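Local coordinates for dTDP Sugar Isomerase (Desulfovibrio desulfuricans subsp. desulfuricans str. G20, PDB 3EJK), which probably epimerises the C3' and C5' positions of dTDP-4-dehydro-6-deoxy-glucose to give dTDP-4-dehydro-rhamnose, at residues A[23-28]-A[112-117]; A[72-77]-A[138-143]. All blocks are in the same frame, centred on the assembly; numbering follows the deposited sequence.

In the fold
Both contacts lie in the same antiparallel sheet of this cupin-type beta fold and share a boundary, because strand 114-118 of contact 1 is the neighbour of strand 76-82 in contact 2. Contact 1 is a regular strand pair, partly buried, with leucines on both faces of the ladder, Leu115 and Leu116 buried, and a salt bridge at a more open end. Contact 2 is more buried and catches two strands where their regular pairing gives out, so side-chain amides, a carboxylate and water add to the backbone bonds. Their centres lie about 15 Å apart, and Leu77 joins them by packing on Leu115 and Arg117. Along the sequence the four segments alternate.

Contact 1: A[23-28]-A[112-117]; sequences AQLSEL and NYRLLR
Ser26 and Leu115 face each other as an antiparallel hydrogen-bonded pair, Ser26 N reaching Leu115 O at 2.9 Å and Leu115 N reaching Ser26 O at 2.8 Å. A water bound to Ser26 OG also donates to Leu115 O, giving this carbonyl two donors. Gln24 and Arg117 form the next such pair, their side chains running side by side with Gln24 OE1 3.7 Å from Arg117 CD. Between them, the non-hydrogen-bonded pair Leu25 and Leu116 puts its side chains on the other face of the sheet, where Leu25 CD1 packs 3.9 Å from Leu116 CB. This ladder belongs to a sheet of the cupin fold. Leu25 and Leu116 suit the face that meets Leu107 of strand 102-108; on the other, Leu115 packs on Met41 and Leu42, while the longer polar chain of Arg117 carries NH1 to Gly22 O, a hydrogen bond.

At the far end Glu27 OE2 forms a salt bridge with Arg114 NE at 3.2 Å. The nitrogen comes from above the carboxylate plane, 48° out of it; the bend of Glu27 at chi2 (-56°) brings the acid back to the arginine. Arg114 NH1 also makes a weak bond to Asn112 OD1. Leu28 closes this end by laying CD1 over one face of the Tyr113 ring, a CH-pi contact 4.0 Å from the centroid. Tyr113 OH is hydrogen-bonded to His40 O, and its ring packs against Phe57 of the second subunit.

Contact 2: A[72-77]-A[138-143]; sequences SLMTQL and NCTDIP
The amides of Gln76 and Asn138 meet with their planes 63° apart. Asn138 ND2 gives its N-H to Gln76 OE1 at 2.9 Å; the nitrogen lies in the carbonyl plane of Gln76, on a lone pair of OE1, and OE1 lies close to the amide plane of Asn138. Thr140 runs alongside Gln76 and sets its CG2 methyl 3.5 Å from that same OE1. A chi1 of -168° carries the Asn138 amide across to strand 76-82, where OD1 takes the backbone N-H of Leu77 at 3.0 Å; ND2 has a second partner in Tyr56 OH. Cys139 N bonds to Leu77 O at 3.0 Å, linking strands 76-82 and 134-140, neighbours in the antiparallel sheet of the cupin fold. Leu77 and Cys139 both pack on Leu42 of strand 38-43.

Beyond the strands the carboxylate of Asp141 takes over. Its OD1 accepts the N-H of Thr75, N to OD1 2.9 Å, nearly straight (168°) and from above the acid's plane. Water 2 donates to Asp141 OD2 and Leu73 O and accepts from Thr75 OG1, tying threonine to aspartate. Selenomethionine Met74 crosses Ile142 obliquely, its CB 3.7 Å from Ile142 CG1, its SE 3.7 Å from Thr140 CG2 and its CE methyl against Ile142 O.

The Gln76 side chain lies about 5 Å from a bound citrate, probably from the crystallisation liquor, which may mark a pocket. Asn138 OD1 thus serves Leu77 N within the strands and Asp141 OD1 serves Thr75 N just beyond them, and an amide with both ends engaged is fixed in its rotation.

Contact 1: A[23-28]-A[112-117]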
loop_
_atom_site.group_PDB
_atom_site.type_symbol
_atom_site.label_atom_id
_atom_site.label_comp_id
_atom_site.label_asym_id
_atom_site.label_seq_id
_atom_site.Cartn_x
_atom_site.Cartn_y
_atom_site.Cartn_z
ATOM N N ALA A 23 18.144 1.439 12.116
ATOM C CA ALA A 23 17.350 2.042 11.037
ATOM C C ALA A 23 18.052 1.674 9.727
ATOM O O ALA A 23 19.274 1.757 9.606
ATOM C CB ALA A 23 17.229 3.524 11.200
ATOM N N GLN A 24 17.277 1.212 8.765
ATOM C CA GLN A 24 17.842 0.775 7.489
ATOM C C GLN A 24 17.021 1.224 6.325
ATOM O O GLN A 24 15.824 1.409 6.409
ATOM C CB GLN A 24 17.933 -0.749 7.432
ATOM C CG GLN A 24 18.731 -1.403 8.526
ATOM C CD GLN A 24 18.665 -2.916 8.418
ATOM O OE1 GLN A 24 17.867 -3.458 7.655
ATOM N NE2 GLN A 24 19.494 -3.603 9.184
ATOM N N LEU A 25 17.708 1.356 5.210
ATOM C CA LEU A 25 17.103 1.791 3.979
ATOM C C LEU A 25 17.480 0.808 2.886
ATOM O O LEU A 25 18.657 0.511 2.678
ATOM C CB LEU A 25 17.634 3.186 3.708
ATOM C CG LEU A 25 16.843 4.240 2.978
ATOM C CD1 LEU A 25 15.486 4.416 3.636
ATOM C CD2 LEU A 25 17.702 5.528 3.038
ATOM N N SER A 26 16.473 0.259 2.224
ATOM C CA SER A 26 16.733 -0.684 1.154
ATOM C C SER A 26 15.987 -0.344 -0.121
ATOM O O SER A 26 14.915 0.270 -0.118
ATOM C CB SER A 26 16.416 -2.116 1.608
ATOM O OG SER A 26 15.086 -2.251 2.075
ATOM N N GLU A 27 16.610 -0.736 -1.219
ATOM C CA GLU A 27 16.045 -0.543 -2.556
ATOM C C GLU A 27 14.781 -1.323 -2.793
ATOM O O GLU A 27 14.630 -2.468 -2.365
ATOM C CB GLU A 27 17.052 -0.915 -3.649
ATOM C CG GLU A 27 18.111 0.146 -3.814
ATOM C CD GLU A 27 17.500 1.509 -4.090
ATOM O OE1 GLU A 27 16.266 1.590 -4.369
ATOM O OE2 GLU A 27 18.262 2.495 -4.019
ATOM N N LEU A 28 13.872 -0.644 -3.478
ATOM C CA LEU A 28 12.601 -1.207 -3.934
ATOM C C LEU A 28 12.498 -1.070 -5.450
ATOM O O LEU A 28 12.668 0.019 -6.009
ATOM C CB LEU A 28 11.402 -0.503 -3.283
ATOM C CG LEU A 28 11.153 -0.741 -1.805
ATOM C CD1 LEU A 28 9.960 0.152 -1.295
ATOM C CD2 LEU A 28 10.915 -2.222 -1.568
ATOM N N ASN A 112 13.707 8.226 -4.930
ATOM C CA ASN A 112 13.837 7.860 -3.530
ATOM C C ASN A 112 12.868 6.795 -3.080
ATOM O O ASN A 112 12.394 6.807 -1.935
ATOM C CB ASN A 112 13.661 9.100 -2.677
ATOM C CG ASN A 112 14.867 10.025 -2.749
ATOM O OD1 ASN A 112 15.956 9.681 -2.307
ATOM N ND2 ASN A 112 14.674 11.193 -3.308
ATOM N N TYR A 113 12.529 5.912 -4.005
ATOM C CA TYR A 113 11.578 4.821 -3.707
ATOM C C TYR A 113 12.309 3.656 -3.017
ATOM O O TYR A 113 12.865 2.760 -3.641
ATOM C CB TYR A 113 10.808 4.392 -4.947
ATOM C CG TYR A 113 9.688 3.450 -4.578
ATOM C CD1 TYR A 113 8.647 3.888 -3.778
ATOM C CD2 TYR A 113 9.676 2.128 -5.014
ATOM C CE1 TYR A 113 7.621 3.050 -3.423
ATOM C CE2 TYR A 113 8.661 1.273 -4.661
ATOM C CZ TYR A 113 7.626 1.740 -3.865
ATOM O OH TYR A 113 6.617 0.895 -3.476
ATOM N N ARG A 114 12.336 3.750 -1.698
ATOM C CA ARG A 114 13.006 2.781 -0.832
ATOM C C ARG A 114 12.154 2.373 0.336
ATOM O O ARG A 114 11.102 2.971 0.626
ATOM C CB ARG A 114 14.283 3.389 -0.298
ATOM C CG ARG A 114 15.177 3.913 -1.430
ATOM C CD ARG A 114 16.412 4.587 -0.908
ATOM N NE ARG A 114 17.368 4.839 -1.986
ATOM C CZ ARG A 114 17.620 6.031 -2.523
ATOM N NH1 ARG A 114 17.002 7.110 -2.078
ATOM N NH2 ARG A 114 18.513 6.147 -3.504
ATOM N N LEU A 115 12.646 1.344 1.007
ATOM C CA LEU A 115 11.988 0.798 2.190
ATOM C C LEU A 115 12.814 1.233 3.407
ATOM O O LEU A 115 14.016 1.014 3.470
ATOM C CB LEU A 115 11.892 -0.725 2.135
ATOM C CG LEU A 115 10.954 -1.353 3.180
ATOM C CD1 LEU A 115 9.551 -1.098 2.774
ATOM C CD2 LEU A 115 11.186 -2.873 3.304
ATOM N N LEU A 116 12.137 1.891 4.331
ATOM C CA LEU A 116 12.741 2.401 5.572
ATOM C C LEU A 116 12.290 1.556 6.756
ATOM O O LEU A 116 11.114 1.439 7.044
ATOM C CB LEU A 116 12.310 3.851 5.807
ATOM C CG LEU A 116 12.645 4.475 7.161
ATOM C CD1 LEU A 116 14.174 4.499 7.298
ATOM C CD2 LEU A 116 12.011 5.873 7.340
ATOM N N ARG A 117 13.268 0.951 7.414
ATOM C CA ARG A 117 13.037 0.156 8.612
ATOM C C ARG A 117 13.238 1.042 9.828
ATOM O O ARG A 117 14.283 1.677 9.971
ATOM C CB ARG A 117 14.020 -1.029 8.655
ATOM C CG ARG A 117 13.892 -1.864 9.903
ATOM C CD ARG A 117 15.021 -2.886 10.006
ATOM N NE ARG A 117 14.743 -3.797 11.103
ATOM C CZ ARG A 117 15.307 -3.733 12.303
ATOM N NH1 ARG A 117 16.234 -2.827 12.564
ATOM N NH2 ARG A 117 14.956 -4.610 13.234
HETATM O O HOH W 1 14.858 -1.494 4.608
#

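Contact 2: A[72-77]-A[138-143]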
loop_
_atom_site.group_PDB
_atom_site.type_symbol
_atom_site.label_atom_id
_atom_site.label_comp_id
_atom_site.label_asym_id
_atom_site.label_seq_id
_atom_site.Cartn_x
_atom_site.Cartn_y
_atom_site.Cartn_z
ATOM N N SER A 72 6.925 0.464 21.506
ATOM C CA SER A 72 7.715 -0.339 22.455
ATOM C C SER A 72 8.333 -1.602 21.877
ATOM O O SER A 72 9.451 -1.968 22.245
ATOM C CB SER A 72 6.889 -0.775 23.662
ATOM O OG SER A 72 6.359 0.339 24.304
ATOM N N LEU A 73 7.594 -2.285 21.012
ATOM C CA LEU A 73 8.089 -3.537 20.429
ATOM C C LEU A 73 8.087 -3.575 18.928
ATOM O O LEU A 73 8.901 -4.255 18.315
ATOM C CB LEU A 73 7.209 -4.707 20.833
ATOM C CG LEU A 73 7.242 -5.325 22.210
ATOM C CD1 LEU A 73 6.675 -4.381 23.245
ATOM C CD2 LEU A 73 6.426 -6.640 22.094
HETATM N N MSE A 74 7.115 -2.874 18.356
HETATM C CA MSE A 74 6.873 -2.882 16.921
HETATM C C MSE A 74 7.961 -2.228 16.081
HETATM O O MSE A 74 8.534 -1.201 16.458
HETATM C CB MSE A 74 5.532 -2.189 16.620
HETATM C CG MSE A 74 5.068 -2.337 15.208
HETATM SE SE MSE A 74 3.533 -1.189 14.793
HETATM C CE MSE A 74 2.275 -1.871 16.071
ATOM N N THR A 75 8.212 -2.858 14.933
ATOM C CA THR A 75 9.100 -2.323 13.897
ATOM C C THR A 75 8.257 -1.848 12.718
ATOM O O THR A 75 7.307 -2.518 12.312
ATOM C CB THR A 75 10.083 -3.392 13.386
ATOM O OG1 THR A 75 10.936 -3.773 14.449
ATOM C CG2 THR A 75 10.926 -2.899 12.205
ATOM N N GLN A 76 8.647 -0.706 12.158
ATOM C CA GLN A 76 7.954 -0.122 11.007
ATOM C C GLN A 76 8.743 -0.392 9.736
ATOM O O GLN A 76 9.978 -0.455 9.746
ATOM C CB GLN A 76 7.807 1.406 11.143
ATOM C CG GLN A 76 7.509 1.941 12.541
ATOM C CD GLN A 76 6.318 1.300 13.222
ATOM O OE1 GLN A 76 5.267 1.080 12.608
ATOM N NE2 GLN A 76 6.453 1.059 14.532
ATOM N N LEU A 77 7.990 -0.606 8.657
ATOM C CA LEU A 77 8.542 -0.752 7.292
ATOM C C LEU A 77 7.715 0.143 6.367
ATOM O O LEU A 77 6.627 -0.216 5.913
ATOM C CB LEU A 77 8.572 -2.197 6.788
ATOM C CG LEU A 77 9.550 -3.138 7.490
ATOM C CD1 LEU A 77 9.371 -4.558 6.967
ATOM C CD2 LEU A 77 10.958 -2.669 7.305
ATOM N N ASN A 138 2.737 1.208 5.363
ATOM C CA ASN A 138 3.485 0.627 6.470
ATOM C C ASN A 138 3.107 -0.826 6.676
ATOM O O ASN A 138 1.945 -1.152 6.823
ATOM C CB ASN A 138 3.231 1.425 7.756
ATOM C CG ASN A 138 4.190 1.061 8.867
ATOM O OD1 ASN A 138 5.119 0.292 8.661
ATOM N ND2 ASN A 138 3.966 1.617 10.059
ATOM N N CYS A 139 4.100 -1.693 6.625
ATOM C CA CYS A 139 3.894 -3.098 6.885
ATOM C C CYS A 139 4.610 -3.381 8.203
ATOM O O CYS A 139 5.845 -3.428 8.266
ATOM C CB CYS A 139 4.463 -3.968 5.767
ATOM S SG CYS A 139 4.090 -5.742 5.967
ATOM N N THR A 140 3.810 -3.558 9.246
ATOM C CA THR A 140 4.334 -3.756 10.583
ATOM C C THR A 140 4.330 -5.231 10.944
ATOM O O THR A 140 3.587 -6.050 10.378
ATOM C CB THR A 140 3.533 -2.954 11.590
ATOM O OG1 THR A 140 2.227 -3.505 11.663
ATOM C CG2 THR A 140 3.450 -1.526 11.155
ATOM N N ASP A 141 5.176 -5.537 11.909
ATOM C CA ASP A 141 5.432 -6.925 12.313
ATOM C C ASP A 141 4.457 -7.392 13.357
ATOM O O ASP A 141 4.299 -8.584 13.586
ATOM C CB ASP A 141 6.881 -7.140 12.755
ATOM C CG ASP A 141 7.274 -6.320 13.954
ATOM O OD1 ASP A 141 6.686 -5.250 14.207
ATOM O OD2 ASP A 141 8.217 -6.745 14.634
ATOM N N ILE A 142 3.818 -6.435 13.998
ATOM C CA ILE A 142 2.726 -6.745 14.919
ATOM C C ILE A 142 1.575 -5.786 14.673
ATOM O O ILE A 142 1.780 -4.645 14.279
ATOM C CB ILE A 142 3.120 -6.715 16.416
ATOM C CG1 ILE A 142 3.612 -5.346 16.831
ATOM C CG2 ILE A 142 4.195 -7.750 16.696
ATOM C CD1 ILE A 142 3.953 -5.274 18.329
ATOM N N PRO A 143 0.353 -6.252 14.899
ATOM C CA PRO A 143 -0.749 -5.348 14.655
ATOM C C PRO A 143 -0.840 -4.268 15.718
ATOM O O PRO A 143 -0.243 -4.360 16.787
ATOM C CB PRO A 143 -1.965 -6.265 14.701
ATOM C CG PRO A 143 -1.565 -7.386 15.544
ATOM C CD PRO A 143 -0.096 -7.565 15.388
HETATM O O HOH W 2 9.874 -5.413 16.153
HETATM O O HOH W 3 7.692 -4.412 10.380
#